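Long-range contact in iron-sulfur cluster assembly scaffold protein IscU (Streptococcus pyogenes, PDB 1SU0), which probably serves as a scaffold on which IscS assembles iron-sulfur clusters before they are handed to other proteins, and here binds a zinc ion, probably in place of a cluster: residues G25-V33 and V43-D51. Residues are numbered along the deposited sequence; the frame is centred on the assembly and turned at random.
Sequences GQLDGVEAV and VISLTVKFD
V33 and L46 form an antiparallel hydrogen-bonded pair where the 25-33 loop enters edge strand 33-36 of the NifU-type sheet. V33 N gives a hydrogen bond to L46 O (3.0 Å), and L46 N returns one to V33 O (2.9 Å). S45 CA adds a CA-H...O contact to V33 O. The loop before this pair has no regular structure; a type II turn, L27 to V30, with G29 at positive phi, folds it back over T47, which contributes the most buried surface.

T47 OG1 sits between its own backbone N and carbonyl carbon (chi1 56°), which turns it to the L27 limb of the loop. There it accepts a nearly straight hydrogen bond from L27 N (2.9 Å, 167° at the hydrogen). The T47 methyl CG2 turns to the other limb of the loop, 3.5 Å from A32 CB and equally near V30 O. V30 CG1 sits against the V48 backbone, 3.4 Å from V48 O, and also packs on T47 CB. Beyond the hydroxyl, L27 CD1 reaches K49 CB at 3.8 Å, the two side chains crossing at about a right angle. A32 CB also abuts S45 OG. On the other face, V33 and L46 point toward the helical layer, V33 touching E137 and A138 of helix 122-139 and L46 touching M75 of helix 66-79.

T47 OG1 also makes a weak hydrogen bond with A59 O of strand 55-63, so one buried hydroxyl links the loop to two strands. The sheet thus has helices against its V33-L46 face, while on its T47 face the loop is held by the L27-T47 hydrogen bond and by aliphatic packing of L27, V30 and A32.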
loop_
_atom_site.group_PDB
_atom_site.type_symbol
_atom_site.label_atom_id
_atom_site.label_comp_id
_atom_site.label_asym_id
_atom_site.label_seq_id
_atom_site.Cartn_x
_atom_site.Cartn_y
_atom_site.Cartn_z
ATOM N N GLY A 25 -2.701 -12.552 3.507
ATOM C CA GLY A 25 -2.250 -13.479 4.519
ATOM C C GLY A 25 -1.002 -12.948 5.199
ATOM O O GLY A 25 -0.692 -11.749 5.132
ATOM N N GLN A 26 -0.292 -13.864 5.853
ATOM C CA GLN A 26 0.872 -13.549 6.674
ATOM C C GLN A 26 2.000 -14.516 6.346
ATOM O O GLN A 26 1.756 -15.698 6.086
ATOM C CB GLN A 26 0.524 -13.668 8.176
ATOM C CG GLN A 26 -0.738 -12.897 8.623
ATOM C CD GLN A 26 -0.493 -11.416 8.871
ATOM O OE1 GLN A 26 -0.702 -10.572 7.981
ATOM N NE2 GLN A 26 -0.065 -11.093 10.084
ATOM N N LEU A 27 3.227 -14.005 6.388
ATOM C CA LEU A 27 4.427 -14.805 6.186
ATOM C C LEU A 27 4.836 -15.494 7.483
ATOM O O LEU A 27 4.635 -14.952 8.574
ATOM C CB LEU A 27 5.574 -13.915 5.709
ATOM C CG LEU A 27 5.363 -13.093 4.433
ATOM C CD1 LEU A 27 6.628 -12.299 4.118
ATOM C CD2 LEU A 27 4.967 -13.971 3.254
ATOM N N ASP A 28 5.429 -16.677 7.350
ATOM C CA ASP A 28 5.789 -17.508 8.499
ATOM C C ASP A 28 7.113 -17.088 9.133
ATOM O O ASP A 28 8.058 -16.747 8.428
ATOM C CB ASP A 28 5.867 -18.984 8.088
ATOM C CG ASP A 28 4.506 -19.656 8.069
ATOM O OD1 ASP A 28 3.569 -19.069 7.481
ATOM O OD2 ASP A 28 4.281 -20.760 8.619
ATOM N N GLY A 29 7.172 -17.130 10.464
ATOM C CA GLY A 29 8.366 -16.773 11.217
ATOM C C GLY A 29 8.797 -15.320 11.088
ATOM O O GLY A 29 9.973 -15.014 11.282
ATOM N N VAL A 30 7.852 -14.433 10.774
ATOM C CA VAL A 30 8.141 -13.021 10.503
ATOM C C VAL A 30 7.273 -12.113 11.371
ATOM O O VAL A 30 6.053 -12.064 11.194
ATOM C CB VAL A 30 7.882 -12.672 9.012
ATOM C CG1 VAL A 30 7.943 -11.162 8.777
ATOM C CG2 VAL A 30 8.883 -13.389 8.110
ATOM N N GLU A 31 7.907 -11.384 12.289
ATOM C CA GLU A 31 7.201 -10.495 13.208
ATOM C C GLU A 31 6.462 -9.443 12.405
ATOM O O GLU A 31 7.072 -8.674 11.674
ATOM C CB GLU A 31 8.174 -9.819 14.183
ATOM C CG GLU A 31 8.740 -10.724 15.285
ATOM C CD GLU A 31 10.241 -10.975 15.141
ATOM O OE1 GLU A 31 10.700 -11.246 14.002
ATOM O OE2 GLU A 31 10.974 -10.909 16.164
ATOM N N ALA A 32 5.141 -9.426 12.536
ATOM C CA ALA A 32 4.285 -8.574 11.719
ATOM C C ALA A 32 4.277 -7.149 12.235
ATOM O O ALA A 32 4.653 -6.891 13.371
ATOM C CB ALA A 32 2.873 -9.121 11.691
ATOM N N VAL A 33 3.834 -6.230 11.382
ATOM C CA VAL A 33 3.716 -4.824 11.743
ATOM C C VAL A 33 2.256 -4.425 11.654
ATOM O O VAL A 33 1.673 -4.422 10.556
ATOM C CB VAL A 33 4.543 -3.924 10.827
ATOM C CG1 VAL A 33 4.358 -2.467 11.220
ATOM C CG2 VAL A 33 6.023 -4.329 10.882
ATOM N N VAL A 43 -7.418 -1.695 9.587
ATOM C CA VAL A 43 -6.321 -2.304 10.339
ATOM C C VAL A 43 -5.478 -3.200 9.414
ATOM O O VAL A 43 -5.993 -3.785 8.458
ATOM C CB VAL A 43 -6.788 -3.140 11.564
ATOM C CG1 VAL A 43 -7.837 -2.411 12.389
ATOM C CG2 VAL A 43 -7.331 -4.488 11.131
ATOM N N ILE A 44 -4.179 -3.290 9.678
ATOM C CA ILE A 44 -3.338 -4.154 8.875
ATOM C C ILE A 44 -2.162 -4.759 9.632
ATOM O O ILE A 44 -1.507 -4.112 10.414
ATOM C CB ILE A 44 -2.836 -3.391 7.625
ATOM C CG1 ILE A 44 -2.063 -4.345 6.709
ATOM C CG2 ILE A 44 -2.009 -2.166 8.049
ATOM C CD1 ILE A 44 -1.845 -3.803 5.334
ATOM N N SER A 45 -1.914 -6.020 9.350
ATOM C CA SER A 45 -0.796 -6.746 9.875
ATOM C C SER A 45 -0.008 -7.021 8.624
ATOM O O SER A 45 -0.483 -7.720 7.734
ATOM C CB SER A 45 -1.279 -8.033 10.535
ATOM O OG SER A 45 -0.224 -8.797 11.068
ATOM N N LEU A 46 1.179 -6.431 8.557
ATOM C CA LEU A 46 2.022 -6.479 7.391
ATOM C C LEU A 46 3.326 -7.173 7.788
ATOM O O LEU A 46 4.197 -6.555 8.396
ATOM C CB LEU A 46 2.286 -5.038 6.924
ATOM C CG LEU A 46 2.795 -4.731 5.504
ATOM C CD1 LEU A 46 4.101 -3.986 5.541
ATOM C CD2 LEU A 46 2.911 -5.973 4.624
ATOM N N THR A 47 3.435 -8.462 7.478
ATOM C CA THR A 47 4.701 -9.184 7.605
ATOM C C THR A 47 5.591 -8.900 6.398
ATOM O O THR A 47 5.158 -9.078 5.260
ATOM C CB THR A 47 4.475 -10.697 7.676
ATOM O OG1 THR A 47 3.728 -11.127 6.535
ATOM C CG2 THR A 47 3.632 -11.082 8.890
ATOM N N VAL A 48 6.830 -8.476 6.635
ATOM C CA VAL A 48 7.765 -8.261 5.529
ATOM C C VAL A 48 9.059 -9.040 5.732
ATOM O O VAL A 48 9.685 -8.992 6.802
ATOM C CB VAL A 48 8.103 -6.779 5.317
ATOM C CG1 VAL A 48 9.036 -6.608 4.128
ATOM C CG2 VAL A 48 6.836 -5.974 5.098
ATOM N N LYS A 49 9.447 -9.746 4.677
ATOM C CA LYS A 49 10.692 -10.496 4.634
ATOM C C LYS A 49 11.737 -9.715 3.835
ATOM O O LYS A 49 11.440 -9.182 2.769
ATOM C CB LYS A 49 10.431 -11.853 3.978
ATOM C CG LYS A 49 11.604 -12.812 3.976
ATOM C CD LYS A 49 11.187 -14.153 3.394
ATOM C CE LYS A 49 12.375 -15.073 3.225
ATOM N NZ LYS A 49 13.018 -15.383 4.530
ATOM N N PHE A 50 12.943 -9.631 4.382
ATOM C CA PHE A 50 14.112 -9.117 3.671
ATOM C C PHE A 50 15.172 -10.221 3.657
ATOM O O PHE A 50 15.449 -10.820 4.699
ATOM C CB PHE A 50 14.677 -7.871 4.365
ATOM C CG PHE A 50 13.626 -6.885 4.789
ATOM C CD1 PHE A 50 12.933 -7.062 5.986
ATOM C CD2 PHE A 50 13.317 -5.782 3.987
ATOM C CE1 PHE A 50 11.959 -6.160 6.380
ATOM C CE2 PHE A 50 12.331 -4.872 4.377
ATOM C CZ PHE A 50 11.654 -5.059 5.571
ATOM N N ASP A 51 15.737 -10.507 2.486
ATOM C CA ASP A 51 16.819 -11.489 2.373
ATOM C C ASP A 51 18.152 -10.760 2.320
ATOM O O ASP A 51 19.111 -11.149 2.989
ATOM C CB ASP A 51 16.609 -12.409 1.156
ATOM C CG ASP A 51 17.554 -12.110 0.006
ATOM O OD1 ASP A 51 18.646 -12.711 -0.040
ATOM O OD2 ASP A 51 17.284 -11.299 -0.901
#